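Importin subunit beta-1 (Saccharomyces cerevisiae, PDB 5OWU) carries cargo into the nucleus by pairing with importin alpha, the subunit that recognises classical nuclear localization signals. Local coordinates at residues Ala4-Leu9 against Gly42-Val47; Cys362-Leu367 against Asp398-Val403; Pro369-Val374 against Met391-Ile396. All blocks are in the same frame, centred on the assembly; numbering follows the deposited sequence.

Overall arrangement
Near the N terminus, contact 1 closes a loop of mostly helical chain by laying helix 3-15 of HEAT 1 against helix 37-48 of HEAT 2. Much later, contact 2 brings the turn after helix 347-362 (HEAT 8) to the linker and first residues of helix 402-418 (HEAT 10). Contact 3 falls wholly within the chain that contact 2 encloses and pairs the two helices of HEAT 9. These last two touch, Ile366 CG2 lying 3.8 Å from Ile396 CG2, and their centres are 11 Å apart. The centre of contact 1 is 66 Å from that of contact 2, across the chain's centre.

Contact 1: Ala4-Leu9 against Gly42-Val47; sequences AEFAQL and GLSSQV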
loop_
_atom_site.group_PDB
_atom_site.type_symbol
_atom_site.label_atom_id
_atom_site.label_comp_id
_atom_site.label_asym_id
_atom_site.label_seq_id
_atom_site.Cartn_x
_atom_site.Cartn_y
_atom_site.Cartn_z
ATOM N N ALA A 4 -9.909 32.907 31.318
ATOM C CA ALA A 4 -10.994 32.112 31.882
ATOM C C ALA A 4 -12.104 31.888 30.861
ATOM O O ALA A 4 -12.635 30.776 30.747
ATOM C CB ALA A 4 -11.540 32.791 33.136
ATOM N N GLU A 5 -12.464 32.930 30.109
ATOM C CA GLU A 5 -13.509 32.790 29.098
ATOM C C GLU A 5 -13.083 31.825 28.000
ATOM O O GLU A 5 -13.874 30.977 27.567
ATOM C CB GLU A 5 -13.844 34.155 28.501
ATOM C CG GLU A 5 -14.378 35.161 29.506
ATOM C CD GLU A 5 -14.449 36.563 28.937
ATOM O OE1 GLU A 5 -13.810 36.817 27.895
ATOM O OE2 GLU A 5 -15.142 37.413 29.534
ATOM N N PHE A 6 -11.842 31.950 27.524
ATOM C CA PHE A 6 -11.337 31.037 26.505
ATOM C C PHE A 6 -11.380 29.601 27.010
ATOM O O PHE A 6 -11.840 28.687 26.306
ATOM C CB PHE A 6 -9.912 31.440 26.115
ATOM C CG PHE A 6 -9.433 30.823 24.834
ATOM C CD1 PHE A 6 -9.915 31.272 23.619
ATOM C CD2 PHE A 6 -8.492 29.804 24.841
ATOM C CE1 PHE A 6 -9.481 30.716 22.437
ATOM C CE2 PHE A 6 -8.052 29.244 23.655
ATOM C CZ PHE A 6 -8.549 29.697 22.452
ATOM N N ALA A 7 -10.918 29.390 28.245
ATOM C CA ALA A 7 -10.949 28.056 28.830
ATOM C C ALA A 7 -12.370 27.522 28.882
ATOM O O ALA A 7 -12.605 26.333 28.640
ATOM C CB ALA A 7 -10.335 28.078 30.230
ATOM N N GLN A 8 -13.336 28.393 29.189
ATOM C CA GLN A 8 -14.732 27.964 29.225
ATOM C C GLN A 8 -15.222 27.558 27.838
ATOM O O GLN A 8 -15.951 26.568 27.702
ATOM C CB GLN A 8 -15.609 29.080 29.800
ATOM C CG GLN A 8 -17.039 28.652 30.110
ATOM C CD GLN A 8 -17.104 27.628 31.225
ATOM O OE1 GLN A 8 -16.605 27.860 32.326
ATOM N NE2 GLN A 8 -17.708 26.481 30.942
ATOM N N LEU A 9 -14.850 28.314 26.800
ATOM C CA LEU A 9 -15.165 27.900 25.433
ATOM C C LEU A 9 -14.630 26.501 25.136
ATOM O O LEU A 9 -15.372 25.631 24.673
ATOM C CB LEU A 9 -14.596 28.901 24.425
ATOM C CG LEU A 9 -15.359 30.200 24.168
ATOM C CD1 LEU A 9 -14.533 31.069 23.220
ATOM C CD2 LEU A 9 -16.738 29.928 23.583
ATOM N N GLY A 42 -1.899 32.927 21.960
ATOM C CA GLY A 42 -1.508 33.298 23.313
ATOM C C GLY A 42 -2.423 32.704 24.366
ATOM O O GLY A 42 -1.968 32.102 25.346
ATOM N N LEU A 43 -3.734 32.869 24.177
ATOM C CA LEU A 43 -4.701 32.360 25.140
ATOM C C LEU A 43 -4.643 30.840 25.232
ATOM O O LEU A 43 -4.741 30.278 26.327
ATOM C CB LEU A 43 -6.111 32.811 24.758
ATOM C CG LEU A 43 -6.477 34.271 25.033
ATOM C CD1 LEU A 43 -7.779 34.622 24.338
ATOM C CD2 LEU A 43 -6.592 34.529 26.524
ATOM N N SER A 44 -4.514 30.160 24.088
ATOM C CA SER A 44 -4.351 28.710 24.102
ATOM C C SER A 44 -3.175 28.311 24.984
ATOM O O SER A 44 -3.286 27.420 25.839
ATOM C CB SER A 44 -4.145 28.190 22.676
ATOM O OG SER A 44 -5.302 28.386 21.876
ATOM N N SER A 45 -2.037 28.987 24.799
ATOM C CA SER A 45 -0.868 28.673 25.604
ATOM C C SER A 45 -1.099 28.986 27.078
ATOM O O SER A 45 -0.559 28.288 27.944
ATOM C CB SER A 45 0.351 29.425 25.068
ATOM O OG SER A 45 0.452 30.726 25.628
ATOM N N GLN A 46 -1.915 30.003 27.392
ATOM C CA GLN A 46 -2.164 30.322 28.795
ATOM C C GLN A 46 -3.079 29.286 29.441
ATOM O O GLN A 46 -2.894 28.932 30.611
ATOM C CB GLN A 46 -2.760 31.727 28.933
ATOM C CG GLN A 46 -1.761 32.877 28.725
ATOM C CD GLN A 46 -0.668 32.981 29.798
ATOM O OE1 GLN A 46 0.448 33.425 29.510
ATOM N NE2 GLN A 46 -0.988 32.597 31.038
ATOM N N VAL A 47 -4.062 28.777 28.700
ATOM C CA VAL A 47 -4.931 27.748 29.261
ATOM C C VAL A 47 -4.151 26.458 29.471
ATOM O O VAL A 47 -4.335 25.762 30.478
ATOM C CB VAL A 47 -6.165 27.537 28.365
ATOM C CG1 VAL A 47 -6.990 26.336 28.840
ATOM C CG2 VAL A 47 -7.028 28.798 28.352
#
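Phe6 meets Leu43 with its ring face: Leu43 CB lies 4.0 Å from the ring centroid and only 19° off the ring normal, a CH-pi contact displaced toward the rim on the CD2 side, since Phe6 CD2 to Leu43 CB is 3.8 Å. Leu43 CD1 reaches the ring as well, near Phe6 CD1. Val47 approaches differently, with its CG2 methyl in the ring plane at the edge, 3.9 Å from Phe6 CD2. The same methyl is 3.9 Å from Ala7 CB, while Val47 CG1 also comes close to that CB, so the small alanine side chain faces both branches of the valine. Ser44 OG stands obliquely to the ring, 3.4 Å from Phe6 CE2; its hydrogen bond is with Phe40 O, one turn back in the same helix, and the approach to the ring is probably simple van der Waals contact. Helix 3-15 belongs to HEAT 1 and helix 37-48 to HEAT 2, and the two local axes pass 9.4 Å apart at 82°, nearly perpendicular, so this is packing between successive repeats of the superhelical stack. At such an angle the meeting is confined to a small patch, with 234 Å² buried over both segments. Phe6 reaches over it because its CG is trans to the backbone N (chi1 -164°), which carries the ring toward helix 37-48. Further out, Leu29 and Leu32 of helix 19-35 pack on the Phe6 ring, and Thr53 touches both Ala7 and Val47. Behind the interface, Ser45 OG donates to Gly42 O at 2.8 Å, slightly tilted from the carbonyl plane, and hydrogen-bonds with Asn99 ND2, linking helix 37-48 to helix 90-104.

Contact 2: Cys362-Leu367 against Asp398-Val403; sequences CGNHIL and DGPDKV
An N-cap and the turn between two HEAT repeats meet here: Asp401 occupies the N-cap position of helix 402-418, and Asn364 lies in the 3-10 segment 364-366 that follows helix 347-362. The Asn364 amide uses both its ends. Its OD1 accepts from the backbone Asp401 N at 2.9 Å with an N-H...O angle of 164°, while Asn364 ND2 donates to Asp401 OD2 at 2.8 Å and 172°. This pair of bonds fixes the rotation of the amide, distinguishing its oxygen from its nitrogen. Asp401 OD2 lies almost in the amide plane of Asn364, yet the ND2 donor meets that oxygen from above the carboxylate plane, the two flat groups standing at right angles. With chi1 of 69°, Asp401 CG sits between its own N and carbonyl carbon, a torsion that leaves OD2 for Asn364 and OD1 for the cap, where OD1 accepts from Gln404 N. A negative carboxylate at this helix start would probably be stabilised by the helix dipole.

Beside the polar pair, Pro400 lies against the turn. Asn364 OD1 is 3.3 Å from Pro400 CB, and on the apolar side Leu367 CD2 reaches Pro400 CG at 3.8 Å, with Ile366 CG2 more distant at 4.1 Å from the same atom. The backbones come close at Gly363, whose positive phi marks the end of helical geometry; Gly363 CA is 3.6 Å from Gly399 O, in a CA-H...O contact.

Ile366 also packs on Leu355, Phe358 and Ala359 of helix 347-362 and on Val326 of helix 317-332, whereas Arg405 of helix 402-418 touches Pro400, placing the turn between helices of HEAT 8 and the start of HEAT 10.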
loop_
_atom_site.group_PDB
_atom_site.type_symbol
_atom_site.label_atom_id
_atom_site.label_comp_id
_atom_site.label_asym_id
_atom_site.label_seq_id
_atom_site.Cartn_x
_atom_site.Cartn_y
_atom_site.Cartn_z
ATOM N N CYS A 362 18.402 -15.005 -2.749
ATOM C CA CYS A 362 19.598 -15.835 -2.820
ATOM C C CYS A 362 19.449 -17.069 -3.701
ATOM O O CYS A 362 20.426 -17.807 -3.867
ATOM C CB CYS A 362 20.009 -16.276 -1.408
ATOM S SG CYS A 362 20.293 -14.886 -0.290
ATOM N N GLY A 363 18.264 -17.333 -4.239
ATOM C CA GLY A 363 18.125 -18.384 -5.233
ATOM C C GLY A 363 18.608 -19.737 -4.741
ATOM O O GLY A 363 18.308 -20.162 -3.619
ATOM N N ASN A 364 19.370 -20.424 -5.599
ATOM C CA ASN A 364 19.803 -21.791 -5.318
ATOM C C ASN A 364 20.560 -21.922 -3.999
ATOM O O ASN A 364 20.626 -23.021 -3.444
ATOM C CB ASN A 364 20.690 -22.306 -6.460
ATOM C CG ASN A 364 19.931 -22.493 -7.759
ATOM O OD1 ASN A 364 18.700 -22.467 -7.783
ATOM N ND2 ASN A 364 20.666 -22.692 -8.852
ATOM N N HIS A 365 21.144 -20.847 -3.476
ATOM C CA HIS A 365 21.896 -20.987 -2.233
ATOM C C HIS A 365 21.008 -21.367 -1.051
ATOM O O HIS A 365 21.531 -21.819 -0.028
ATOM C CB HIS A 365 22.651 -19.697 -1.911
ATOM C CG HIS A 365 23.855 -19.470 -2.767
ATOM N ND1 HIS A 365 23.776 -18.971 -4.051
ATOM C CD2 HIS A 365 25.171 -19.669 -2.521
ATOM C CE1 HIS A 365 24.992 -18.875 -4.558
ATOM N NE2 HIS A 365 25.857 -19.290 -3.651
ATOM N N ILE A 366 19.685 -21.205 -1.161
ATOM C CA ILE A 366 18.803 -21.551 -0.045
ATOM C C ILE A 366 18.522 -23.049 0.030
ATOM O O ILE A 366 18.069 -23.536 1.075
ATOM C CB ILE A 366 17.472 -20.778 -0.139
ATOM C CG1 ILE A 366 16.722 -20.782 1.195
ATOM C CG2 ILE A 366 16.536 -21.364 -1.210
ATOM C CD1 ILE A 366 17.414 -20.047 2.297
ATOM N N LEU A 367 18.802 -23.795 -1.041
ATOM C CA LEU A 367 18.245 -25.137 -1.199
ATOM C C LEU A 367 18.784 -26.117 -0.155
ATOM O O LEU A 367 18.010 -26.836 0.491
ATOM C CB LEU A 367 18.536 -25.647 -2.614
ATOM C CG LEU A 367 17.865 -24.922 -3.792
ATOM C CD1 LEU A 367 18.538 -25.273 -5.117
ATOM C CD2 LEU A 367 16.402 -25.271 -3.862
ATOM N N ASP A 398 10.006 -19.915 -4.796
ATOM C CA ASP A 398 10.237 -18.695 -5.553
ATOM C C ASP A 398 11.654 -18.250 -5.221
ATOM O O ASP A 398 11.950 -17.930 -4.066
ATOM C CB ASP A 398 9.187 -17.639 -5.197
ATOM C CG ASP A 398 9.378 -16.339 -5.942
ATOM O OD1 ASP A 398 10.140 -16.307 -6.929
ATOM O OD2 ASP A 398 8.751 -15.344 -5.531
ATOM N N GLY A 399 12.533 -18.281 -6.220
ATOM C CA GLY A 399 13.915 -17.899 -6.045
ATOM C C GLY A 399 14.881 -18.781 -6.815
ATOM O O GLY A 399 15.584 -18.323 -7.720
ATOM N N PRO A 400 14.956 -20.062 -6.455
ATOM C CA PRO A 400 15.879 -20.972 -7.152
ATOM C C PRO A 400 15.512 -21.127 -8.622
ATOM O O PRO A 400 14.424 -20.761 -9.065
ATOM C CB PRO A 400 15.724 -22.293 -6.388
ATOM C CG PRO A 400 15.183 -21.906 -5.047
ATOM C CD PRO A 400 14.299 -20.716 -5.309
ATOM N N ASP A 401 16.441 -21.694 -9.392
ATOM C CA ASP A 401 16.210 -21.816 -10.823
ATOM C C ASP A 401 15.247 -22.972 -11.125
ATOM O O ASP A 401 14.835 -23.736 -10.245
ATOM C CB ASP A 401 17.542 -21.961 -11.582
ATOM C CG ASP A 401 18.256 -23.293 -11.335
ATOM O OD1 ASP A 401 17.585 -24.334 -11.196
ATOM O OD2 ASP A 401 19.512 -23.294 -11.325
ATOM N N LYS A 402 14.870 -23.073 -12.401
ATOM C CA LYS A 402 13.859 -24.042 -12.816
ATOM C C LYS A 402 14.361 -25.476 -12.673
ATOM O O LYS A 402 13.603 -26.367 -12.278
ATOM C CB LYS A 402 13.447 -23.757 -14.261
ATOM C CG LYS A 402 12.317 -24.618 -14.788
ATOM C CD LYS A 402 11.891 -24.173 -16.187
ATOM C CE LYS A 402 10.741 -25.024 -16.717
ATOM N NZ LYS A 402 10.167 -24.493 -17.993
ATOM N N VAL A 403 15.629 -25.719 -12.997
ATOM C CA VAL A 403 16.178 -27.075 -12.937
ATOM C C VAL A 403 16.072 -27.632 -11.522
ATOM O O VAL A 403 15.540 -28.728 -11.304
ATOM C CB VAL A 403 17.630 -27.078 -13.451
ATOM C CG1 VAL A 403 18.337 -28.387 -13.129
ATOM C CG2 VAL A 403 17.637 -26.863 -14.950
#

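Contact 3: Pro369-Val374 against Met391-Ile396; sequences PVLEFV and MAFGSI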
loop_
_atom_site.group_PDB
_atom_site.type_symbol
_atom_site.label_atom_id
_atom_site.label_comp_id
_atom_site.label_asym_id
_atom_site.label_seq_id
_atom_site.Cartn_x
_atom_site.Cartn_y
_atom_site.Cartn_z
ATOM N N PRO A 369 20.252 -26.195 3.028
ATOM C CA PRO A 369 19.735 -26.274 4.409
ATOM C C PRO A 369 18.232 -26.517 4.484
ATOM O O PRO A 369 17.759 -27.258 5.364
ATOM C CB PRO A 369 20.134 -24.916 5.009
ATOM C CG PRO A 369 20.338 -24.009 3.832
ATOM C CD PRO A 369 20.859 -24.886 2.736
ATOM N N VAL A 370 17.462 -25.934 3.567
ATOM C CA VAL A 370 16.013 -26.134 3.596
ATOM C C VAL A 370 15.667 -27.573 3.250
ATOM O O VAL A 370 14.898 -28.226 3.959
ATOM C CB VAL A 370 15.308 -25.147 2.652
ATOM C CG1 VAL A 370 13.823 -25.481 2.554
ATOM C CG2 VAL A 370 15.509 -23.723 3.153
ATOM N N LEU A 371 16.223 -28.091 2.154
ATOM C CA LEU A 371 15.926 -29.466 1.768
ATOM C C LEU A 371 16.344 -30.442 2.859
ATOM O O LEU A 371 15.664 -31.450 3.097
ATOM C CB LEU A 371 16.614 -29.799 0.445
ATOM C CG LEU A 371 16.045 -29.056 -0.765
ATOM C CD1 LEU A 371 16.920 -29.281 -1.988
ATOM C CD2 LEU A 371 14.592 -29.488 -1.036
ATOM N N GLU A 372 17.451 -30.157 3.547
ATOM C CA GLU A 372 17.836 -31.002 4.672
ATOM C C GLU A 372 16.762 -30.984 5.755
ATOM O O GLU A 372 16.339 -32.041 6.250
ATOM C CB GLU A 372 19.185 -30.546 5.236
ATOM C CG GLU A 372 19.827 -31.566 6.169
ATOM C CD GLU A 372 21.062 -31.036 6.875
ATOM O OE1 GLU A 372 21.697 -30.092 6.352
ATOM O OE2 GLU A 372 21.389 -31.565 7.960
ATOM N N PHE A 373 16.299 -29.788 6.133
ATOM C CA PHE A 373 15.231 -29.676 7.128
ATOM C C PHE A 373 13.966 -30.423 6.688
ATOM O O PHE A 373 13.357 -31.170 7.470
ATOM C CB PHE A 373 14.940 -28.197 7.372
ATOM C CG PHE A 373 13.891 -27.943 8.401
ATOM C CD1 PHE A 373 14.226 -27.880 9.744
ATOM C CD2 PHE A 373 12.569 -27.749 8.030
ATOM C CE1 PHE A 373 13.263 -27.636 10.698
ATOM C CE2 PHE A 373 11.600 -27.507 8.984
ATOM C CZ PHE A 373 11.950 -27.455 10.322
ATOM N N VAL A 374 13.557 -30.231 5.432
ATOM C CA VAL A 374 12.361 -30.894 4.918
ATOM C C VAL A 374 12.505 -32.404 5.048
ATOM O O VAL A 374 11.629 -33.084 5.596
ATOM C CB VAL A 374 12.101 -30.477 3.458
ATOM C CG1 VAL A 374 10.930 -31.258 2.861
ATOM C CG2 VAL A 374 11.826 -28.999 3.373
ATOM N N MET A 391 5.859 -26.028 5.179
ATOM C CA MET A 391 6.018 -24.577 5.167
ATOM C C MET A 391 7.348 -24.181 4.536
ATOM O O MET A 391 7.410 -23.266 3.703
ATOM C CB MET A 391 5.912 -24.018 6.590
ATOM C CG MET A 391 6.055 -22.494 6.672
ATOM S SD MET A 391 4.765 -21.610 5.752
ATOM C CE MET A 391 5.507 -19.987 5.681
ATOM N N ALA A 392 8.431 -24.861 4.925
ATOM C CA ALA A 392 9.747 -24.544 4.380
ATOM C C ALA A 392 9.811 -24.858 2.887
ATOM O O ALA A 392 10.288 -24.039 2.076
ATOM C CB ALA A 392 10.822 -25.317 5.155
ATOM N N PHE A 393 9.301 -26.031 2.497
ATOM C CA PHE A 393 9.359 -26.396 1.088
ATOM C C PHE A 393 8.604 -25.384 0.242
ATOM O O PHE A 393 9.125 -24.882 -0.760
ATOM C CB PHE A 393 8.800 -27.798 0.865
ATOM C CG PHE A 393 9.105 -28.336 -0.497
ATOM C CD1 PHE A 393 8.267 -28.073 -1.558
ATOM C CD2 PHE A 393 10.248 -29.080 -0.721
ATOM C CE1 PHE A 393 8.552 -28.560 -2.821
ATOM C CE2 PHE A 393 10.542 -29.561 -1.973
ATOM C CZ PHE A 393 9.694 -29.304 -3.026
ATOM N N GLY A 394 7.375 -25.057 0.639
ATOM C CA GLY A 394 6.621 -24.060 -0.095
ATOM C C GLY A 394 7.314 -22.714 -0.103
ATOM O O GLY A 394 7.242 -21.979 -1.092
ATOM N N SER A 395 8.018 -22.387 0.982
ATOM C CA SER A 395 8.702 -21.104 1.087
ATOM C C SER A 395 9.933 -20.991 0.196
ATOM O O SER A 395 10.437 -19.872 0.038
ATOM C CB SER A 395 9.113 -20.838 2.535
ATOM O OG SER A 395 7.988 -20.537 3.337
ATOM N N ILE A 396 10.447 -22.084 -0.375
ATOM C CA ILE A 396 11.575 -21.949 -1.308
ATOM C C ILE A 396 11.155 -22.138 -2.771
ATOM O O ILE A 396 12.012 -22.321 -3.634
ATOM C CB ILE A 396 12.741 -22.888 -0.943
ATOM C CG1 ILE A 396 12.322 -24.360 -0.988
ATOM C CG2 ILE A 396 13.302 -22.520 0.428
ATOM C CD1 ILE A 396 13.497 -25.330 -1.020
#
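Leu371 CD2 comes obliquely to the Phe393 ring, 4.2 Å from Phe393 CE2, and Val374 CG1 is likewise oblique to that ring. The other aromatic, Phe373, has Ala392 CB at a slant to its ring, 4.2 Å from Phe373 CD2. Neither phenyl ring is therefore stacked across this contact; aliphatic groups meet both. The closest packing is aliphatic: Val370 and Ile396 reach toward each other tip to tip, with Val370 CG1 3.6 Å from Ile396 CD1. Both valine methyls also lie 3.7 Å from Ile396 CG2. In Ile396, chi1 of 61° sets CG1 between the backbone N and the carbonyl carbon, and the extended second torsion then carries CD1 to the valine, while CG2, on the other branch, meets it too. Ala392 CB fits beside this pair, 4.0 Å from Val370 CG1, and Val374 CG2 continues the row against Phe393 CB at 4.1 Å. The side chains that meet are all apolar, and 299 Å² is buried over both sides.

These are the two antiparallel helices of a HEAT repeat, HEAT 9: their local axes run 9.3 Å apart at 150°. On the flank of helix 383-395, Ser395 N and Ser395 OG reach Met391 O from opposite faces of its carbonyl plane, and Ser395 OG also hydrogen-bonds with Gln356 NE2 of helix 347-362. Outward, Val409, Ala412 and Ile416 of helix 402-418 pack on Phe393, Leu330 of helix 317-332 touches Phe373 and Ala392, and Leu355 of helix 347-362 meets Val370 and Ala392, so HEAT 9 lies between HEAT 8 and HEAT 10.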